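Local atomic coordinates of type IV secretion system protein DotB (Yersinia pseudotuberculosis IP 31758, PDB entry 6GEF), a protein that probably hydrolyses ATP to help power the type IVb secretion system. Residues Asn177-Val182 with Val317-Phe322; Tyr112-Pro117 with Phe129-Asn134; Ser378-Arg383 with Lys396-Met401. All coordinates share one frame; numbering follows the deposited sequence.

Interaction 1. Residues Asn177-Val182 with Val317-Phe322; sequences NGIVMV and VETTRF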
loop_
_atom_site.group_PDB
_atom_site.type_symbol
_atom_site.label_atom_id
_atom_site.label_comp_id
_atom_site.label_asym_id
_atom_site.label_seq_id
_atom_site.Cartn_x
_atom_site.Cartn_y
_atom_site.Cartn_z
ATOM N N ASN A 177 -7.689 -41.414 13.167
ATOM C CA ASN A 177 -8.251 -40.099 13.436
ATOM C C ASN A 177 -7.246 -39.267 14.204
ATOM O O ASN A 177 -6.337 -39.802 14.856
ATOM C CB ASN A 177 -9.577 -40.189 14.225
ATOM C CG ASN A 177 -9.398 -40.886 15.562
ATOM O OD1 ASN A 177 -8.708 -40.398 16.451
ATOM N ND2 ASN A 177 -9.998 -42.090 15.697
ATOM N N GLY A 178 -7.380 -37.957 14.095
ATOM C CA GLY A 178 -6.596 -37.044 14.892
ATOM C C GLY A 178 -5.202 -36.806 14.349
ATOM O O GLY A 178 -4.865 -37.173 13.227
ATOM N N ILE A 179 -4.375 -36.209 15.188
ATOM C CA ILE A 179 -3.080 -35.686 14.795
ATOM C C ILE A 179 -2.005 -36.481 15.546
ATOM O O ILE A 179 -2.005 -36.532 16.776
ATOM C CB ILE A 179 -2.952 -34.195 15.120
ATOM C CG1 ILE A 179 -4.035 -33.398 14.378
ATOM C CG2 ILE A 179 -1.588 -33.672 14.722
ATOM C CD1 ILE A 179 -4.084 -31.925 14.775
ATOM N N VAL A 180 -1.101 -37.107 14.788
ATOM C CA VAL A 180 0.134 -37.646 15.325
ATOM C C VAL A 180 1.254 -36.653 15.020
ATOM O O VAL A 180 1.455 -36.270 13.863
ATOM C CB VAL A 180 0.445 -39.016 14.703
ATOM C CG1 VAL A 180 1.715 -39.612 15.313
ATOM C CG2 VAL A 180 -0.732 -39.963 14.897
ATOM N N MET A 181 1.979 -36.254 16.061
ATOM C CA MET A 181 3.033 -35.261 15.948
ATOM C C MET A 181 4.340 -35.908 16.428
ATOM O O MET A 181 4.377 -36.514 17.508
ATOM C CB MET A 181 2.733 -34.030 16.801
ATOM C CG MET A 181 1.426 -33.353 16.423
ATOM S SD MET A 181 0.648 -32.376 17.751
ATOM C CE MET A 181 1.854 -31.146 18.004
ATOM N N VAL A 182 5.403 -35.758 15.640
ATOM C CA VAL A 182 6.747 -36.044 16.058
ATOM C C VAL A 182 7.491 -34.708 16.116
ATOM O O VAL A 182 7.552 -33.973 15.150
ATOM C CB VAL A 182 7.479 -37.044 15.136
ATOM C CG1 VAL A 182 6.549 -38.218 14.824
ATOM C CG2 VAL A 182 7.916 -36.385 13.873
ATOM N N VAL A 317 -6.308 -30.553 22.389
ATOM C CA VAL A 317 -6.338 -31.756 23.217
ATOM C C VAL A 317 -7.197 -32.833 22.549
ATOM O O VAL A 317 -6.838 -34.012 22.545
ATOM C CB VAL A 317 -6.817 -31.432 24.641
ATOM C CG1 VAL A 317 -6.996 -32.693 25.441
ATOM C CG2 VAL A 317 -5.825 -30.515 25.326
ATOM N N GLU A 318 -8.364 -32.444 22.007
ATOM C CA GLU A 318 -9.277 -33.417 21.450
ATOM C C GLU A 318 -8.790 -34.017 20.120
ATOM O O GLU A 318 -9.194 -35.115 19.768
ATOM C CB GLU A 318 -10.664 -32.801 21.264
ATOM C CG GLU A 318 -11.449 -32.655 22.548
ATOM C CD GLU A 318 -12.398 -33.800 22.806
ATOM O OE1 GLU A 318 -12.052 -34.666 23.659
ATOM O OE2 GLU A 318 -13.487 -33.805 22.173
ATOM N N THR A 319 -7.937 -33.302 19.407
ATOM C CA THR A 319 -7.479 -33.738 18.100
ATOM C C THR A 319 -6.119 -34.429 18.146
ATOM O O THR A 319 -5.820 -35.263 17.283
ATOM C CB THR A 319 -7.378 -32.552 17.121
ATOM O OG1 THR A 319 -8.540 -31.738 17.263
ATOM C CG2 THR A 319 -7.291 -33.029 15.713
ATOM N N THR A 320 -5.288 -34.116 19.147
ATOM C CA THR A 320 -4.017 -34.799 19.298
ATOM C C THR A 320 -4.243 -36.249 19.717
ATOM O O THR A 320 -5.044 -36.530 20.610
ATOM C CB THR A 320 -3.171 -34.088 20.350
ATOM O OG1 THR A 320 -3.072 -32.684 20.019
ATOM C CG2 THR A 320 -1.771 -34.695 20.396
ATOM N N ARG A 321 -3.563 -37.179 19.045
ATOM C CA ARG A 321 -3.622 -38.587 19.388
ATOM C C ARG A 321 -2.328 -39.144 19.963
ATOM O O ARG A 321 -2.345 -40.219 20.576
ATOM C CB ARG A 321 -4.047 -39.415 18.160
ATOM C CG ARG A 321 -5.542 -39.695 18.093
ATOM C CD ARG A 321 -6.149 -39.872 19.484
ATOM N NE ARG A 321 -7.025 -41.032 19.570
ATOM C CZ ARG A 321 -6.622 -42.228 19.998
ATOM N NH1 ARG A 321 -5.350 -42.429 20.383
ATOM N NH2 ARG A 321 -7.493 -43.241 20.058
ATOM N N PHE A 322 -1.215 -38.436 19.795
ATOM C CA PHE A 322 0.097 -39.004 20.072
ATOM C C PHE A 322 1.192 -37.980 19.760
ATOM O O PHE A 322 1.181 -37.356 18.693
ATOM C CB PHE A 322 0.343 -40.272 19.215
ATOM C CG PHE A 322 1.503 -41.080 19.676
ATOM C CD1 PHE A 322 2.774 -40.675 19.370
ATOM C CD2 PHE A 322 1.334 -42.267 20.395
ATOM C CE1 PHE A 322 3.878 -41.417 19.769
ATOM C CE2 PHE A 322 2.431 -43.002 20.784
ATOM C CZ PHE A 322 3.696 -42.569 20.472
#
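Thr319, the last residue of helix 306-319, meets Ile179 with both backbone and side chain. Its carbonyl O accepts the Ile179 N-H at 2.7 Å, in a bond bent to 144°. Because CG2 stands trans to the Thr319 backbone N, this methyl reaches the outer branch of Ile179, 3.5 Å from CD1, while OG1 turns back into the helix to Asp315 O. Phe275 and Ala278 of helix 268-280 pack on both side chains. Thr320 leaves the helix and pairs with Ile179 as a parallel bridge; its OG1 goes to Leu316 O.

The strand that starts here lies beside 179-183, which has 284-288 at its other edge. This is the order of an ASCE-type P-loop NTPase core, with the strand that leads into the presumed Walker A loop held between two parallel neighbours.

Arg321 gives its N-H to Ile179 O at 2.8 Å, almost straight at 174°. Its side chain bends at its second and third torsions, passing CG 3.3 Å from Asn177 O and leaving NE 3.6 Å from Asn177 OD1. The guanidinium and amide planes are 49° apart, and Arg350 brings a like charge close to NE. Between the Ile179-Thr320 pair and the next one, Val180-Phe322, the register slips by one residue, a beta bulge at Arg321. Phe322 resumes the ladder: its O takes the Met181 N-H at 3.0 Å. Its CB lies 4.2 Å from Val180 CG1, and Met173 touches both side chains.

Interaction 2. Residues Tyr112-Pro117 with Phe129-Asn134; sequences YEVFHP and FGYRVN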
loop_
_atom_site.group_PDB
_atom_site.type_symbol
_atom_site.label_atom_id
_atom_site.label_comp_id
_atom_site.label_asym_id
_atom_site.label_seq_id
_atom_site.Cartn_x
_atom_site.Cartn_y
_atom_site.Cartn_z
ATOM N N TYR A 112 22.656 -34.045 -7.793
ATOM C CA TYR A 112 23.856 -34.649 -8.334
ATOM C C TYR A 112 23.854 -36.129 -7.963
ATOM O O TYR A 112 23.877 -36.458 -6.777
ATOM C CB TYR A 112 25.104 -33.958 -7.784
ATOM C CG TYR A 112 26.415 -34.532 -8.288
ATOM C CD1 TYR A 112 26.917 -34.187 -9.532
ATOM C CD2 TYR A 112 27.118 -35.466 -7.531
ATOM C CE1 TYR A 112 28.108 -34.709 -9.991
ATOM C CE2 TYR A 112 28.309 -35.992 -7.966
ATOM C CZ TYR A 112 28.801 -35.624 -9.209
ATOM O OH TYR A 112 29.993 -36.140 -9.674
ATOM N N GLU A 113 23.889 -36.993 -8.979
ATOM C CA GLU A 113 23.722 -38.430 -8.769
ATOM C C GLU A 113 25.027 -39.144 -9.046
ATOM O O GLU A 113 25.751 -38.798 -9.989
ATOM C CB GLU A 113 22.635 -38.979 -9.702
ATOM C CG GLU A 113 21.464 -38.059 -9.965
ATOM C CD GLU A 113 20.476 -37.974 -8.790
ATOM O OE1 GLU A 113 19.604 -37.091 -8.787
ATOM O OE2 GLU A 113 20.589 -38.797 -7.879
ATOM N N VAL A 114 25.347 -40.123 -8.207
ATOM C CA VAL A 114 26.550 -40.947 -8.375
ATOM C C VAL A 114 26.142 -42.402 -8.185
ATOM O O VAL A 114 25.346 -42.727 -7.301
ATOM C CB VAL A 114 27.659 -40.536 -7.353
ATOM C CG1 VAL A 114 27.580 -39.078 -7.005
ATOM C CG2 VAL A 114 27.572 -41.352 -6.095
ATOM N N PHE A 115 26.763 -43.268 -8.967
ATOM C CA PHE A 115 26.286 -44.662 -9.118
ATOM C C PHE A 115 27.313 -45.585 -8.498
ATOM O O PHE A 115 28.513 -45.504 -8.812
ATOM C CB PHE A 115 26.069 -45.031 -10.600
ATOM C CG PHE A 115 25.141 -44.108 -11.329
ATOM C CD1 PHE A 115 25.607 -42.866 -11.810
ATOM C CD2 PHE A 115 23.801 -44.434 -11.490
ATOM C CE1 PHE A 115 24.744 -41.980 -12.426
ATOM C CE2 PHE A 115 22.933 -43.554 -12.134
ATOM C CZ PHE A 115 23.404 -42.326 -12.604
ATOM N N HIS A 116 26.867 -46.452 -7.603
ATOM C CA HIS A 116 27.765 -47.411 -6.959
ATOM C C HIS A 116 28.381 -48.344 -8.010
ATOM O O HIS A 116 27.670 -48.877 -8.852
ATOM C CB HIS A 116 27.006 -48.253 -5.947
ATOM C CG HIS A 116 27.834 -48.772 -4.820
ATOM N ND1 HIS A 116 29.070 -49.383 -4.973
ATOM C CD2 HIS A 116 27.600 -48.751 -3.488
ATOM C CE1 HIS A 116 29.549 -49.710 -3.790
ATOM N NE2 HIS A 116 28.688 -49.324 -2.869
ATOM N N PRO A 117 29.717 -48.454 -8.054
ATOM C CA PRO A 117 30.345 -49.183 -9.162
ATOM C C PRO A 117 30.024 -50.671 -9.121
ATOM O O PRO A 117 29.635 -51.256 -10.144
ATOM C CB PRO A 117 31.843 -48.914 -8.958
ATOM C CG PRO A 117 31.975 -48.623 -7.496
ATOM C CD PRO A 117 30.699 -47.932 -7.082
ATOM N N PHE A 129 22.719 -42.970 -6.107
ATOM C CA PHE A 129 22.720 -42.140 -4.898
ATOM C C PHE A 129 22.577 -40.682 -5.307
ATOM O O PHE A 129 23.390 -40.170 -6.074
ATOM C CB PHE A 129 24.024 -42.362 -4.125
ATOM C CG PHE A 129 24.033 -43.644 -3.360
ATOM C CD1 PHE A 129 24.209 -44.884 -4.023
ATOM C CD2 PHE A 129 23.908 -43.614 -1.952
ATOM C CE1 PHE A 129 24.210 -46.052 -3.303
ATOM C CE2 PHE A 129 23.941 -44.786 -1.225
ATOM C CZ PHE A 129 24.095 -46.007 -1.908
ATOM N N GLY A 130 21.552 -40.037 -4.766
ATOM C CA GLY A 130 21.308 -38.621 -5.021
ATOM C C GLY A 130 21.912 -37.743 -3.964
ATOM O O GLY A 130 22.058 -38.124 -2.808
ATOM N N TYR A 131 22.246 -36.532 -4.377
ATOM C CA TYR A 131 22.681 -35.459 -3.473
ATOM C C TYR A 131 21.979 -34.176 -3.854
ATOM O O TYR A 131 21.791 -33.891 -5.025
ATOM C CB TYR A 131 24.200 -35.276 -3.531
ATOM C CG TYR A 131 24.978 -36.415 -2.901
ATOM C CD1 TYR A 131 25.201 -37.610 -3.607
ATOM C CD2 TYR A 131 25.467 -36.319 -1.598
ATOM C CE1 TYR A 131 25.900 -38.636 -3.025
ATOM C CE2 TYR A 131 26.176 -37.363 -1.046
ATOM C CZ TYR A 131 26.378 -38.529 -1.773
ATOM O OH TYR A 131 27.108 -39.551 -1.188
ATOM N N ARG A 132 21.615 -33.393 -2.851
ATOM C CA ARG A 132 21.149 -32.019 -3.042
ATOM C C ARG A 132 22.359 -31.093 -2.998
ATOM O O ARG A 132 23.050 -31.014 -1.980
ATOM C CB ARG A 132 20.157 -31.638 -1.945
ATOM C CG ARG A 132 19.077 -32.697 -1.703
ATOM C CD ARG A 132 18.149 -32.261 -0.603
ATOM N NE ARG A 132 17.086 -33.241 -0.384
ATOM C CZ ARG A 132 15.927 -33.277 -1.039
ATOM N NH1 ARG A 132 15.008 -34.174 -0.735
ATOM N NH2 ARG A 132 15.676 -32.372 -1.976
ATOM N N VAL A 133 22.619 -30.388 -4.089
ATOM C CA VAL A 133 23.792 -29.561 -4.248
ATOM C C VAL A 133 23.364 -28.104 -4.159
ATOM O O VAL A 133 22.667 -27.584 -5.036
ATOM C CB VAL A 133 24.484 -29.833 -5.612
ATOM C CG1 VAL A 133 25.720 -28.958 -5.782
ATOM C CG2 VAL A 133 24.836 -31.311 -5.720
ATOM N N ASN A 134 23.787 -27.441 -3.089
ATOM C CA ASN A 134 23.751 -25.995 -2.991
ATOM C C ASN A 134 25.131 -25.427 -3.253
ATOM O O ASN A 134 26.095 -25.863 -2.645
ATOM C CB ASN A 134 23.272 -25.575 -1.594
ATOM C CG ASN A 134 23.492 -24.107 -1.331
ATOM O OD1 ASN A 134 24.460 -23.730 -0.671
ATOM N ND2 ASN A 134 22.577 -23.292 -1.791
#
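Phe129 O receives two donors from the partner strand: Val114 N, 2.9 Å away, with an N-H...O angle of 164°, and the weaker CA-H of Glu113, whose CA is 3.2 Å from the same oxygen. The two strands form a beta hairpin with a long connection, at one edge of the six-stranded antiparallel sheet that includes strands 128-140 and 143-153. In return Phe129 N bonds to Val114 O at 2.9 Å, which makes Val114 and Phe129 a hydrogen-bonded pair. Further along, Tyr112 N reaches Tyr131 O at 2.9 Å, whereas the reverse bond, from Tyr131 N to Tyr112 O, is bent and weak.

Tyr112, Val114, Phe129 and Tyr131 all point to one face of the sheet. Helix 38-50 packs on the first three of these, with Phe41 at Tyr112, Val45 at Val114 and Leu49 at Phe129. Across the strands, Val114 CG2 meets Phe129 CB at 4.2 Å, and its CG1 approaches Tyr131 CE1 at 4.3 Å. With CG trans to the carbonyl carbon (chi1 -70°), the Tyr131 ring turns its edge to Tyr112 O, which lies in the ring plane 3.6 Å from CD1.

Interaction 3. Residues Ser378-Arg383 with Lys396-Met401; sequences SLEAER and KRLSMM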
loop_
_atom_site.group_PDB
_atom_site.type_symbol
_atom_site.label_atom_id
_atom_site.label_comp_id
_atom_site.label_asym_id
_atom_site.label_seq_id
_atom_site.Cartn_x
_atom_site.Cartn_y
_atom_site.Cartn_z
ATOM N N SER A 378 13.894 -39.034 30.652
ATOM C CA SER A 378 14.642 -39.691 31.718
ATOM C C SER A 378 14.596 -41.231 31.569
ATOM O O SER A 378 15.612 -41.891 31.692
ATOM C CB SER A 378 14.080 -39.279 33.084
ATOM O OG SER A 378 12.697 -39.518 33.172
ATOM N N LEU A 379 13.432 -41.760 31.261
ATOM C CA LEU A 379 13.304 -43.192 31.099
ATOM C C LEU A 379 14.041 -43.677 29.868
ATOM O O LEU A 379 14.597 -44.783 29.863
ATOM C CB LEU A 379 11.815 -43.607 31.036
ATOM C CG LEU A 379 11.543 -45.109 31.041
ATOM C CD1 LEU A 379 11.380 -45.617 32.459
ATOM C CD2 LEU A 379 10.300 -45.405 30.216
ATOM N N GLU A 380 14.041 -42.914 28.788
ATOM C CA GLU A 380 14.778 -43.302 27.596
ATOM C C GLU A 380 16.268 -43.285 27.843
ATOM O O GLU A 380 17.002 -44.196 27.396
ATOM C CB GLU A 380 14.411 -42.397 26.416
ATOM C CG GLU A 380 15.056 -42.803 25.109
ATOM C CD GLU A 380 14.334 -43.973 24.440
ATOM O OE1 GLU A 380 13.874 -44.885 25.156
ATOM O OE2 GLU A 380 14.217 -43.981 23.199
ATOM N N ALA A 381 16.774 -42.247 28.531
ATOM C CA ALA A 381 18.189 -42.195 28.872
ATOM C C ALA A 381 18.575 -43.334 29.810
ATOM O O ALA A 381 19.657 -43.919 29.666
ATOM C CB ALA A 381 18.546 -40.846 29.475
ATOM N N GLU A 382 17.730 -43.651 30.763
ATOM C CA GLU A 382 17.992 -44.776 31.662
ATOM C C GLU A 382 18.010 -46.088 30.905
ATOM O O GLU A 382 18.891 -46.930 31.132
ATOM C CB GLU A 382 16.940 -44.827 32.782
ATOM C CG GLU A 382 17.257 -45.841 33.836
ATOM C CD GLU A 382 16.129 -46.806 34.137
ATOM O OE1 GLU A 382 14.985 -46.324 34.184
ATOM O OE2 GLU A 382 16.436 -48.016 34.277
ATOM N N ARG A 383 17.076 -46.288 29.981
ATOM C CA ARG A 383 17.022 -47.528 29.212
ATOM C C ARG A 383 18.234 -47.695 28.290
ATOM O O ARG A 383 18.872 -48.734 28.318
ATOM C CB ARG A 383 15.732 -47.578 28.382
ATOM C CG ARG A 383 14.831 -48.772 28.674
ATOM C CD ARG A 383 15.622 -50.078 28.650
ATOM N NE ARG A 383 15.703 -50.624 27.302
ATOM C CZ ARG A 383 15.397 -51.887 26.980
ATOM N NH1 ARG A 383 14.990 -52.740 27.912
ATOM N NH2 ARG A 383 15.503 -52.299 25.722
ATOM N N LYS A 396 22.618 -38.407 31.262
ATOM C CA LYS A 396 22.178 -37.289 32.083
ATOM C C LYS A 396 21.614 -36.142 31.226
ATOM O O LYS A 396 20.502 -35.687 31.463
ATOM C CB LYS A 396 23.328 -36.798 32.961
ATOM C CG LYS A 396 23.128 -35.409 33.569
ATOM C CD LYS A 396 24.412 -34.897 34.188
ATOM C CE LYS A 396 24.106 -33.810 35.208
ATOM N NZ LYS A 396 23.562 -34.376 36.479
ATOM N N ARG A 397 22.378 -35.730 30.232
ATOM C CA ARG A 397 21.913 -34.662 29.350
ATOM C C ARG A 397 20.613 -35.039 28.684
ATOM O O ARG A 397 19.754 -34.172 28.444
ATOM C CB ARG A 397 22.985 -34.310 28.319
ATOM C CG ARG A 397 24.229 -33.676 28.963
ATOM C CD ARG A 397 25.031 -32.917 27.896
ATOM N NE ARG A 397 25.580 -33.796 26.841
ATOM C CZ ARG A 397 26.597 -34.650 27.018
ATOM N NH1 ARG A 397 27.207 -34.714 28.215
ATOM N NH2 ARG A 397 26.985 -35.408 26.017
ATOM N N LEU A 398 20.429 -36.299 28.313
ATOM C CA LEU A 398 19.176 -36.742 27.699
ATOM C C LEU A 398 18.001 -36.644 28.684
ATOM O O LEU A 398 16.920 -36.222 28.322
ATOM C CB LEU A 398 19.326 -38.152 27.155
ATOM C CG LEU A 398 18.072 -38.783 26.549
ATOM C CD1 LEU A 398 17.459 -37.879 25.508
ATOM C CD2 LEU A 398 18.317 -40.153 25.988
ATOM N N SER A 399 18.234 -37.039 29.933
ATOM C CA SER A 399 17.218 -36.848 30.959
ATOM C C SER A 399 16.889 -35.364 31.173
ATOM O O SER A 399 15.739 -35.025 31.452
ATOM C CB SER A 399 17.664 -37.486 32.274
ATOM O OG SER A 399 18.721 -36.744 32.867
ATOM N N MET A 400 17.887 -34.498 31.011
ATOM C CA MET A 400 17.629 -33.059 31.094
ATOM C C MET A 400 16.697 -32.557 30.001
ATOM O O MET A 400 16.007 -31.588 30.171
ATOM C CB MET A 400 18.956 -32.286 31.063
ATOM C CG MET A 400 19.867 -32.496 32.241
ATOM S SD MET A 400 18.944 -32.740 33.788
ATOM C CE MET A 400 18.516 -31.030 34.170
ATOM N N MET A 401 16.667 -33.251 28.869
ATOM C CA MET A 401 15.986 -32.728 27.677
ATOM C C MET A 401 14.530 -32.385 27.991
ATOM O O MET A 401 13.988 -31.458 27.400
ATOM C CB MET A 401 16.086 -33.715 26.524
ATOM C CG MET A 401 17.470 -33.829 25.938
ATOM S SD MET A 401 17.790 -32.552 24.676
ATOM C CE MET A 401 18.484 -31.281 25.759
#
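Leu398 presses against Ala381, and its side chain can be followed outward atom by atom. CB starts 3.6 Å from the Ala381 methyl CB. At chi1 177° CG stands trans to the backbone N, which carries the branch point alongside the facing helix, so that CG also meets Ala381 CB at 3.6 Å. The CD2 methyl goes furthest across: it reaches past the alanine methyl to the backbone, 3.5 Å from Ala381 CA, and ends against the side chain of Glu380, 4.3 Å from its CG. The small alanine lets the leucine lie close to the opposing helix.

Beside this pair the two backbones draw together where Ser378 faces Ser399. Here carbon meets carbon, Ser399 CB lying 3.8 Å from Ser378 CA. The Ser399 hydroxyl is occupied within its own helix, donating to Lys396 O on a lone pair in the carbonyl plane; the same oxygen also accepts Met400 N.

The axes of the two short helical segments run antiparallel at 163° and come within 7.7 Å, forming a helical hairpin of helices 377-386 and 392-400. It rests on strand 336-344, outermost in the mixed sheet of this chain: Leu398 and Glu380 both touch Ala339, the Glu380 carboxylate accepts the backbone N-H of Arg340 through OE2, and Phe377 of the first helix packs against Leu398 and Met401.

The three contacts follow one another along the chain without touching. Interaction 2 belongs to the six-stranded antiparallel sheet, and interaction 1 to the separate mixed sheet of the ATPase core; they lie on opposite sides of the chain's centre, about 37 Å apart between centres and 16 Å between nearest atoms. Interaction 3 is nearer to interaction 1, about 24 Å between centres and 11 Å between nearest atoms. A sheet relates these two: strand 320-330, which begins in interaction 1, pairs with 336-344, on which the hairpin of interaction 3 rests. Interaction 1 leads most directly to the probable nucleotide site, since strand 179-183 runs into the presumed P-loop, with Gly184, Gly189, Lys190 and Ser191.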